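Local atomic coordinates of peptidoglycan-N-acetylglucosamine deacetylase BC_1960 (Bacillus cereus, PDB entry 4L1G), a protein that removes the N-acetyl group from N-acetylglucosamine residues of cell-wall peptidoglycan and of soluble chitin substrates, using a zinc ion. Residues V191-W200 with N215-H225; A161-R169 with L256-R266. All coordinates share one frame; numbering follows the deposited sequence.

Contact 1: residues V191-W200 with N215-H225; sequences VQWSVDTVDW and NSFPGSVILQH. With ACT (acetate ion), chain F.
Leu223 lays its side chain against the Trp193 indole where strands 195-196 and 221-225 run parallel, the two strands of a beta-alpha-beta crossover whose connecting helix is 205-215, in the barrel of the polysaccharide deacetylase (NodB) domain. From its base outward, Leu223 CB touches both the carbonyl O of Val195 and Trp193 CG. CG lies anti to the backbone N (chi1 173°), and from there CD2 is carried over the indole, 3.6 Å from Trp193 CE2 and well centred on the ring face in a CH-pi contact; the same methyl also meets Asp196 OD1. CD1, the other branch, turns to Arg169.

The backbone ladder is short. Val221 O takes two donors, Ser194 N at 2.9 Å within the carbonyl plane and Val195 N tilted out of it, while Leu223 N returns a bond to Val195 O. Ser194 OG in turn accepts from Val221 N, and a water joins it to Ser220 OG. Further along, Thr197 OG1 donates to Leu223 O over 2.7 Å.

At the far end the Asp199 carboxylate holds His225 at two points, using a syn lone pair on each oxygen: OD2 receives His225 N at 2.8 Å, and OD1 receives His225 ND1 at 2.9 Å, nearly straight and in the plane of the imidazole. Ser235 also bonds to OD2. This double grip fixes the ring's rotation, and Trp200 forms an offset edge-to-face pair with it, its edge toward the imidazole face and the planes 89° apart. His225 is the predicted proton donor, close to the zinc ligand Asp81. With ND1 tied to the carboxylate, NE2 looks into the active site, where it donates at 2.9 Å to OXT of an acetate ion, probably from the crystallisation liquor.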
loop_
_atom_site.group_PDB
_atom_site.type_symbol
_atom_site.label_atom_id
_atom_site.label_comp_id
_atom_site.label_asym_id
_atom_site.label_seq_id
_atom_site.Cartn_x
_atom_site.Cartn_y
_atom_site.Cartn_z
ATOM N N VAL A 191 1.783 6.491 4.784
ATOM C CA VAL A 191 2.854 6.296 3.816
ATOM C C VAL A 191 2.340 6.468 2.396
ATOM O O VAL A 191 1.378 5.815 1.989
ATOM C CB VAL A 191 3.524 4.914 3.965
ATOM C CG1 VAL A 191 4.553 4.700 2.863
ATOM C CG2 VAL A 191 4.171 4.785 5.338
ATOM N N GLN A 192 2.977 7.366 1.653
ATOM C CA GLN A 192 2.656 7.553 0.248
ATOM C C GLN A 192 3.468 6.558 -0.571
ATOM O O GLN A 192 3.449 5.359 -0.297
ATOM C CB GLN A 192 2.966 8.987 -0.188
ATOM C CG GLN A 192 2.298 10.065 0.659
ATOM C CD GLN A 192 0.838 10.291 0.300
ATOM O OE1 GLN A 192 0.204 9.455 -0.344
ATOM N NE2 GLN A 192 0.299 11.435 0.713
ATOM N N TRP A 193 4.190 7.060 -1.567
ATOM C CA TRP A 193 5.029 6.212 -2.403
ATOM C C TRP A 193 6.111 7.041 -3.085
ATOM O O TRP A 193 6.058 8.271 -3.070
ATOM C CB TRP A 193 4.182 5.464 -3.441
ATOM C CG TRP A 193 3.412 6.365 -4.365
ATOM C CD1 TRP A 193 3.824 6.841 -5.577
ATOM C CD2 TRP A 193 2.095 6.893 -4.152
ATOM N NE1 TRP A 193 2.846 7.633 -6.131
ATOM C CE2 TRP A 193 1.775 7.681 -5.277
ATOM C CE3 TRP A 193 1.158 6.778 -3.119
ATOM C CZ2 TRP A 193 0.558 8.352 -5.399
ATOM C CZ3 TRP A 193 -0.055 7.445 -3.241
ATOM C CH2 TRP A 193 -0.343 8.222 -4.374
ATOM N N SER A 194 7.095 6.368 -3.674
ATOM C CA SER A 194 8.185 7.062 -4.354
ATOM C C SER A 194 8.429 6.514 -5.758
ATOM O O SER A 194 9.138 7.127 -6.555
ATOM C CB SER A 194 9.472 7.005 -3.525
ATOM O OG SER A 194 9.994 5.689 -3.473
ATOM N N VAL A 195 7.846 5.357 -6.052
ATOM C CA VAL A 195 7.897 4.793 -7.398
ATOM C C VAL A 195 6.487 4.466 -7.884
ATOM O O VAL A 195 5.829 3.570 -7.353
ATOM C CB VAL A 195 8.772 3.520 -7.462
ATOM C CG1 VAL A 195 8.759 2.933 -8.870
ATOM C CG2 VAL A 195 10.197 3.828 -7.021
ATOM N N ASP A 196 6.027 5.197 -8.891
ATOM C CA ASP A 196 4.685 5.001 -9.424
ATOM C C ASP A 196 4.718 4.229 -10.738
ATOM O O ASP A 196 5.314 4.676 -11.718
ATOM C CB ASP A 196 3.984 6.349 -9.615
ATOM C CG ASP A 196 2.512 6.197 -9.952
ATOM O OD1 ASP A 196 1.995 5.061 -9.895
ATOM O OD2 ASP A 196 1.865 7.220 -10.259
ATOM N N THR A 197 4.068 3.069 -10.750
ATOM C CA THR A 197 4.043 2.213 -11.929
ATOM C C THR A 197 3.010 2.678 -12.946
ATOM O O THR A 197 3.003 2.201 -14.079
ATOM C CB THR A 197 3.715 0.750 -11.562
ATOM O OG1 THR A 197 2.380 0.671 -11.045
ATOM C CG2 THR A 197 4.691 0.218 -10.524
ATOM N N VAL A 198 2.154 3.615 -12.533
ATOM C CA VAL A 198 0.971 4.038 -13.299
ATOM C C VAL A 198 0.268 2.877 -14.015
ATOM O O VAL A 198 -0.160 2.997 -15.165
ATOM C CB VAL A 198 1.251 5.243 -14.263
ATOM C CG1 VAL A 198 1.651 6.479 -13.468
ATOM C CG2 VAL A 198 2.312 4.915 -15.309
ATOM N N ASP A 199 0.144 1.758 -13.305
ATOM C CA ASP A 199 -0.373 0.520 -13.881
ATOM C C ASP A 199 -1.860 0.576 -14.226
ATOM O O ASP A 199 -2.348 -0.222 -15.030
ATOM C CB ASP A 199 -0.068 -0.674 -12.965
ATOM C CG ASP A 199 -0.599 -0.494 -11.550
ATOM O OD1 ASP A 199 -0.958 0.639 -11.171
ATOM O OD2 ASP A 199 -0.646 -1.495 -10.804
ATOM N N TRP A 200 -2.571 1.528 -13.631
ATOM C CA TRP A 200 -3.998 1.693 -13.888
ATOM C C TRP A 200 -4.269 2.137 -15.325
ATOM O O TRP A 200 -5.386 2.002 -15.820
ATOM C CB TRP A 200 -4.605 2.693 -12.903
ATOM C CG TRP A 200 -3.890 4.008 -12.880
ATOM C CD1 TRP A 200 -2.827 4.350 -12.095
ATOM C CD2 TRP A 200 -4.181 5.157 -13.685
ATOM N NE1 TRP A 200 -2.440 5.642 -12.359
ATOM C CE2 TRP A 200 -3.256 6.160 -13.331
ATOM C CE3 TRP A 200 -5.136 5.436 -14.668
ATOM C CZ2 TRP A 200 -3.257 7.421 -13.925
ATOM C CZ3 TRP A 200 -5.135 6.689 -15.258
ATOM C CH2 TRP A 200 -4.202 7.666 -14.884
ATOM N N ASN A 215 13.796 3.528 -11.656
ATOM C CA ASN A 215 13.526 4.533 -10.628
ATOM C C ASN A 215 13.555 4.014 -9.191
ATOM O O ASN A 215 13.206 4.743 -8.262
ATOM C CB ASN A 215 12.189 5.230 -10.899
ATOM C CG ASN A 215 12.172 5.963 -12.228
ATOM O OD1 ASN A 215 12.670 7.086 -12.337
ATOM N ND2 ASN A 215 11.600 5.332 -13.249
ATOM N N SER A 216 13.969 2.764 -9.006
ATOM C CA SER A 216 14.005 2.176 -7.669
ATOM C C SER A 216 15.370 2.297 -6.999
ATOM O O SER A 216 16.410 2.072 -7.620
ATOM C CB SER A 216 13.548 0.714 -7.688
ATOM O OG SER A 216 12.154 0.624 -7.943
ATOM N N PHE A 217 15.347 2.649 -5.718
ATOM C CA PHE A 217 16.554 2.829 -4.926
ATOM C C PHE A 217 16.338 2.159 -3.576
ATOM O O PHE A 217 15.217 1.766 -3.260
ATOM C CB PHE A 217 16.829 4.325 -4.735
ATOM C CG PHE A 217 17.081 5.059 -6.017
ATOM C CD1 PHE A 217 18.369 5.193 -6.512
ATOM C CD2 PHE A 217 16.031 5.610 -6.736
ATOM C CE1 PHE A 217 18.603 5.865 -7.695
ATOM C CE2 PHE A 217 16.259 6.281 -7.920
ATOM C CZ PHE A 217 17.545 6.407 -8.401
ATOM N N PRO A 218 17.412 2.003 -2.782
ATOM C CA PRO A 218 17.223 1.574 -1.393
ATOM C C PRO A 218 16.212 2.468 -0.680
ATOM O O PRO A 218 16.392 3.686 -0.638
ATOM C CB PRO A 218 18.612 1.766 -0.788
ATOM C CG PRO A 218 19.542 1.525 -1.932
ATOM C CD PRO A 218 18.840 2.058 -3.153
ATOM N N GLY A 219 15.153 1.870 -0.146
ATOM C CA GLY A 219 14.125 2.619 0.553
ATOM C C GLY A 219 12.893 2.914 -0.283
ATOM O O GLY A 219 11.914 3.451 0.229
ATOM N N SER A 220 12.935 2.562 -1.564
ATOM C CA SER A 220 11.824 2.840 -2.476
ATOM C C SER A 220 10.517 2.157 -2.070
ATOM O O SER A 220 10.493 0.967 -1.740
ATOM C CB SER A 220 12.182 2.446 -3.913
ATOM O OG SER A 220 13.169 3.308 -4.457
ATOM N N VAL A 221 9.433 2.925 -2.094
ATOM C CA VAL A 221 8.099 2.371 -1.919
ATOM C C VAL A 221 7.380 2.393 -3.263
ATOM O O VAL A 221 7.111 3.457 -3.821
ATOM C CB VAL A 221 7.285 3.143 -0.865
ATOM C CG1 VAL A 221 5.859 2.619 -0.807
ATOM C CG2 VAL A 221 7.953 3.037 0.498
ATOM N N ILE A 222 7.086 1.206 -3.781
ATOM C CA ILE A 222 6.502 1.056 -5.110
ATOM C C ILE A 222 4.976 1.002 -5.032
ATOM O O ILE A 222 4.420 0.392 -4.118
ATOM C CB ILE A 222 7.047 -0.218 -5.790
ATOM C CG1 ILE A 222 8.580 -0.192 -5.797
ATOM C CG2 ILE A 222 6.501 -0.363 -7.202
ATOM C CD1 ILE A 222 9.219 -1.527 -6.125
ATOM N N LEU A 223 4.307 1.650 -5.984
ATOM C CA LEU A 223 2.845 1.668 -6.017
ATOM C C LEU A 223 2.263 0.851 -7.166
ATOM O O LEU A 223 2.511 1.138 -8.339
ATOM C CB LEU A 223 2.314 3.101 -6.105
ATOM C CG LEU A 223 0.799 3.222 -6.309
ATOM C CD1 LEU A 223 0.044 2.756 -5.073
ATOM C CD2 LEU A 223 0.393 4.640 -6.681
ATOM N N GLN A 224 1.482 -0.164 -6.815
ATOM C CA GLN A 224 0.690 -0.906 -7.788
ATOM C C GLN A 224 -0.760 -0.997 -7.312
ATOM O O GLN A 224 -1.074 -0.610 -6.185
ATOM C CB GLN A 224 1.275 -2.299 -8.015
ATOM C CG GLN A 224 2.533 -2.299 -8.860
ATOM C CD GLN A 224 3.207 -3.651 -8.898
ATOM O OE1 GLN A 224 3.859 -4.058 -7.936
ATOM N NE2 GLN A 224 3.053 -4.359 -10.012
ATOM N N HIS A 225 -1.641 -1.504 -8.169
ATOM C CA HIS A 225 -3.061 -1.571 -7.842
ATOM C C HIS A 225 -3.648 -2.968 -8.019
ATOM O O HIS A 225 -3.188 -3.751 -8.848
ATOM C CB HIS A 225 -3.860 -0.572 -8.688
ATOM C CG HIS A 225 -3.565 0.862 -8.377
ATOM N ND1 HIS A 225 -2.548 1.564 -8.988
ATOM C CD2 HIS A 225 -4.152 1.726 -7.515
ATOM C CE1 HIS A 225 -2.522 2.799 -8.518
ATOM N NE2 HIS A 225 -3.485 2.923 -7.622
HETATM C C ACT F . -4.288 5.652 -4.996
HETATM O O ACT F . -5.049 6.370 -5.678
HETATM O OXT ACT F . -4.270 4.441 -5.297
HETATM C CH3 ACT F . -3.446 6.209 -3.883
HETATM O O HOH W 1 12.488 5.811 -4.261
HETATM O O HOH W 2 12.095 7.190 -6.813
#

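Contact 2: residues A161-R169 with L256-R266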
loop_
_atom_site.group_PDB
_atom_site.type_symbol
_atom_site.label_atom_id
_atom_site.label_comp_id
_atom_site.label_asym_id
_atom_site.label_seq_id
_atom_site.Cartn_x
_atom_site.Cartn_y
_atom_site.Cartn_z
ATOM N N ALA A 161 -9.034 -9.155 9.839
ATOM C CA ALA A 161 -7.603 -9.448 9.895
ATOM C C ALA A 161 -7.116 -9.809 11.293
ATOM O O ALA A 161 -6.104 -10.489 11.445
ATOM C CB ALA A 161 -6.795 -8.282 9.337
ATOM N N GLY A 162 -7.830 -9.346 12.313
ATOM C CA GLY A 162 -7.469 -9.656 13.684
ATOM C C GLY A 162 -6.637 -8.577 14.349
ATOM O O GLY A 162 -6.153 -8.759 15.466
ATOM N N TYR A 163 -6.463 -7.454 13.660
ATOM C CA TYR A 163 -5.770 -6.306 14.233
ATOM C C TYR A 163 -6.195 -5.017 13.538
ATOM O O TYR A 163 -6.645 -5.040 12.395
ATOM C CB TYR A 163 -4.249 -6.483 14.145
ATOM C CG TYR A 163 -3.696 -6.506 12.735
ATOM C CD1 TYR A 163 -3.669 -7.684 11.997
ATOM C CD2 TYR A 163 -3.195 -5.352 12.144
ATOM C CE1 TYR A 163 -3.163 -7.711 10.709
ATOM C CE2 TYR A 163 -2.684 -5.369 10.853
ATOM C CZ TYR A 163 -2.670 -6.551 10.141
ATOM O OH TYR A 163 -2.163 -6.575 8.859
ATOM N N ALA A 164 -6.054 -3.896 14.237
ATOM C CA ALA A 164 -6.332 -2.592 13.649
ATOM C C ALA A 164 -5.078 -2.060 12.962
ATOM O O ALA A 164 -4.077 -1.796 13.624
ATOM C CB ALA A 164 -6.810 -1.620 14.719
ATOM N N PRO A 165 -5.128 -1.905 11.628
ATOM C CA PRO A 165 -3.964 -1.490 10.831
ATOM C C PRO A 165 -3.405 -0.133 11.255
ATOM O O PRO A 165 -4.165 0.812 11.461
ATOM C CB PRO A 165 -4.526 -1.404 9.409
ATOM C CG PRO A 165 -5.718 -2.307 9.417
ATOM C CD PRO A 165 -6.311 -2.154 10.785
ATOM N N LYS A 166 -2.085 -0.045 11.377
ATOM C CA LYS A 166 -1.431 1.196 11.776
ATOM C C LYS A 166 -1.216 2.113 10.577
ATOM O O LYS A 166 -1.107 3.331 10.723
ATOM C CB LYS A 166 -0.085 0.895 12.445
ATOM C CG LYS A 166 0.631 2.118 13.004
ATOM C CD LYS A 166 2.009 1.757 13.536
ATOM C CE LYS A 166 2.671 2.945 14.217
ATOM N NZ LYS A 166 1.926 3.376 15.433
ATOM N N PHE A 167 -1.164 1.519 9.389
ATOM C CA PHE A 167 -0.804 2.258 8.184
ATOM C C PHE A 167 -1.999 2.736 7.367
ATOM O O PHE A 167 -2.917 1.971 7.072
ATOM C CB PHE A 167 0.145 1.431 7.309
ATOM C CG PHE A 167 1.553 1.375 7.830
ATOM C CD1 PHE A 167 1.935 0.393 8.730
ATOM C CD2 PHE A 167 2.495 2.307 7.423
ATOM C CE1 PHE A 167 3.234 0.339 9.213
ATOM C CE2 PHE A 167 3.794 2.259 7.904
ATOM C CZ PHE A 167 4.162 1.275 8.800
ATOM N N ILE A 168 -1.963 4.014 7.003
ATOM C CA ILE A 168 -2.977 4.621 6.150
ATOM C C ILE A 168 -2.330 5.110 4.861
ATOM O O ILE A 168 -1.207 5.612 4.879
ATOM C CB ILE A 168 -3.630 5.837 6.847
ATOM C CG1 ILE A 168 -4.384 5.406 8.105
ATOM C CG2 ILE A 168 -4.574 6.577 5.902
ATOM C CD1 ILE A 168 -5.014 6.565 8.848
ATOM N N ARG A 169 -3.028 4.949 3.740
ATOM C CA ARG A 169 -2.639 5.627 2.509
ATOM C C ARG A 169 -3.841 6.348 1.908
ATOM O O ARG A 169 -4.875 5.732 1.658
ATOM C CB ARG A 169 -2.045 4.652 1.494
ATOM C CG ARG A 169 -1.675 5.312 0.176
ATOM C CD ARG A 169 -1.016 4.335 -0.776
ATOM N NE ARG A 169 0.375 4.066 -0.423
ATOM C CZ ARG A 169 1.089 3.070 -0.936
ATOM N NH1 ARG A 169 0.537 2.243 -1.815
ATOM N NH2 ARG A 169 2.352 2.893 -0.568
ATOM N N LEU A 256 5.921 -2.565 5.072
ATOM C CA LEU A 256 6.058 -1.209 5.600
ATOM C C LEU A 256 6.436 -1.137 7.090
ATOM O O LEU A 256 7.330 -0.371 7.451
ATOM C CB LEU A 256 4.818 -0.362 5.297
ATOM C CG LEU A 256 4.606 -0.035 3.819
ATOM C CD1 LEU A 256 3.496 0.989 3.651
ATOM C CD2 LEU A 256 5.908 0.454 3.184
ATOM N N PRO A 257 5.764 -1.924 7.957
ATOM C CA PRO A 257 6.173 -1.878 9.366
ATOM C C PRO A 257 7.631 -2.277 9.564
ATOM O O PRO A 257 8.288 -1.769 10.474
ATOM C CB PRO A 257 5.235 -2.890 10.046
ATOM C CG PRO A 257 4.604 -3.664 8.941
ATOM C CD PRO A 257 4.549 -2.740 7.779
ATOM N N SER A 258 8.129 -3.168 8.715
ATOM C CA SER A 258 9.532 -3.548 8.755
ATOM C C SER A 258 10.412 -2.397 8.279
ATOM O O SER A 258 11.412 -2.065 8.913
ATOM C CB SER A 258 9.775 -4.790 7.899
ATOM O OG SER A 258 11.159 -5.074 7.804
ATOM N N MET A 259 10.030 -1.787 7.163
ATOM C CA MET A 259 10.791 -0.680 6.594
ATOM C C MET A 259 10.869 0.511 7.545
ATOM O O MET A 259 11.913 1.155 7.667
ATOM C CB MET A 259 10.190 -0.247 5.252
ATOM C CG MET A 259 10.706 1.092 4.746
ATOM S SD MET A 259 10.150 1.495 3.077
ATOM C CE MET A 259 11.143 0.362 2.103
ATOM N N PHE A 260 9.766 0.794 8.229
ATOM C CA PHE A 260 9.710 1.961 9.103
ATOM C C PHE A 260 9.849 1.608 10.581
ATOM O O PHE A 260 9.595 2.443 11.452
ATOM C CB PHE A 260 8.444 2.771 8.832
ATOM C CG PHE A 260 8.404 3.363 7.453
ATOM C CD1 PHE A 260 9.203 4.452 7.132
ATOM C CD2 PHE A 260 7.588 2.821 6.473
ATOM C CE1 PHE A 260 9.181 4.996 5.862
ATOM C CE2 PHE A 260 7.562 3.362 5.198
ATOM C CZ PHE A 260 8.360 4.452 4.893
ATOM N N GLN A 261 10.267 0.371 10.841
ATOM C CA GLN A 261 10.580 -0.102 12.187
ATOM C C GLN A 261 9.483 0.208 13.197
ATOM O O GLN A 261 9.732 0.819 14.233
ATOM C CB GLN A 261 11.922 0.464 12.661
ATOM C CG GLN A 261 13.132 -0.096 11.917
ATOM C CD GLN A 261 13.390 -1.559 12.233
ATOM O OE1 GLN A 261 13.982 -1.889 13.264
ATOM N NE2 GLN A 261 12.943 -2.446 11.350
ATOM N N THR A 262 8.265 -0.206 12.876
ATOM C CA THR A 262 7.149 -0.037 13.790
ATOM C C THR A 262 6.211 -1.229 13.680
ATOM O O THR A 262 6.420 -2.116 12.854
ATOM C CB THR A 262 6.372 1.259 13.513
ATOM O OG1 THR A 262 5.499 1.532 14.616
ATOM C CG2 THR A 262 5.554 1.136 12.235
ATOM N N SER A 263 5.185 -1.252 14.522
ATOM C CA SER A 263 4.221 -2.342 14.507
ATOM C C SER A 263 3.289 -2.206 13.312
ATOM O O SER A 263 3.141 -1.122 12.748
ATOM C CB SER A 263 3.411 -2.356 15.804
ATOM O OG SER A 263 2.446 -3.395 15.794
ATOM N N LYS A 264 2.670 -3.315 12.922
ATOM C CA LYS A 264 1.673 -3.301 11.862
ATOM C C LYS A 264 0.314 -2.897 12.423
ATOM O O LYS A 264 -0.571 -2.472 11.682
ATOM C CB LYS A 264 1.565 -4.677 11.208
ATOM C CG LYS A 264 1.076 -5.761 12.150
ATOM C CD LYS A 264 0.874 -7.076 11.429
ATOM C CE LYS A 264 0.464 -8.166 12.406
ATOM N NZ LYS A 264 0.326 -9.481 11.725
ATOM N N GLU A 265 0.154 -3.037 13.736
ATOM C CA GLU A 265 -1.107 -2.698 14.383
ATOM C C GLU A 265 -0.999 -1.415 15.199
ATOM O O GLU A 265 0.074 -1.056 15.683
ATOM C CB GLU A 265 -1.608 -3.849 15.256
ATOM C CG GLU A 265 -0.689 -4.214 16.404
ATOM C CD GLU A 265 -1.247 -5.332 17.262
ATOM O OE1 GLU A 265 -2.481 -5.539 17.246
ATOM O OE2 GLU A 265 -0.450 -6.008 17.950
ATOM N N ARG A 266 -2.125 -0.730 15.346
ATOM C CA ARG A 266 -2.156 0.569 15.997
ATOM C C ARG A 266 -2.058 0.446 17.515
ATOM O O ARG A 266 -2.936 -0.128 18.159
ATOM C CB ARG A 266 -3.433 1.308 15.606
ATOM C CG ARG A 266 -3.402 2.787 15.891
ATOM C CD ARG A 266 -4.450 3.495 15.071
ATOM N NE ARG A 266 -5.805 3.172 15.500
ATOM C CZ ARG A 266 -6.551 3.958 16.269
ATOM N NH1 ARG A 266 -6.072 5.118 16.693
ATOM N NH2 ARG A 266 -7.778 3.589 16.611
HETATM O O HOH W 3 -4.143 -8.278 17.746
HETATM O O HOH W 4 -4.740 -4.098 16.840
HETATM O O HOH W 5 -0.852 -1.655 9.111
#
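Ala164 to Lys166 and Lys264 to Arg266 pair through a single backbone bridge, Pro165 beside Glu265, in which Arg266 N donates to Ala164 O at 2.8 Å and Lys166 N to Lys264 O at 2.9 Å, the second donor standing above its carbonyl plane. A water that donates to Lys264 O also accepts from Phe167 N.

The Lys264 chain, extended beyond CG, runs across the Tyr163 ring at about a right angle. Its CD lies over the face toward the rim, 3.8 Å from Tyr163 CZ, and NZ reaches an off-centre cation-pi position, 4.6 Å from the ring centroid. Tyr163 OH is held by the backbone N of Ile128. Glu265 OE1 touches Tyr163 CB and gathers two waters, one leading to Gly162 O and the other to Ala164 N.

Here the chain's C-terminal tail, which follows helix 256-259, straps across the loop between helix 143-161 and strand 167-168. The helix finishes in a Schellman motif with Gln261 as its C-prime residue, and an ST turn at Ser263 then leads the tail back toward Pro165.

Lys166 stretches along that tail: CD passes 3.2 Å from Ser263 O and CE 3.2 Å from Thr262 OG1, before a bend at chi4 (64°) brings NZ to the carbonyl of Asn187. Phe167 instead packs against the start of helix 256-259. Leu256 CB lies over one face of its ring, 17° off the normal, whereas CE1 meets Pro257 CD at 3.6 Å and CE2 approaches Phe260 CD2. The Thr262 side chain runs to meet that of Phe167, placing CG2 3.7 Å from Phe167 CZ, while its OG1 faces the Lys166 chain.

How the contacts relate
Going from the N terminus, the chain passes strand 74-80 and the zinc ligands, then leaves helix 143-161 and enters 161-169, the first half of contact 2. Strand 189-191 leads into 191-200, and one crossover through helix 205-215 brings 215-225 back to close contact 1. Only at the C terminus does 256-266 return to close contact 2, so the shorter loop lies wholly within the longer one. Contact 1 pairs strands beside the active site; contact 2 ties the tail to the chain around strand 167-168. They meet at Val191, whose N probably bonds to Ile168 O and whose O accepts from Arg169 NE; Leu223 packs on the same arginine, whose NH1 salt-bridges Asp80, the predicted proton acceptor.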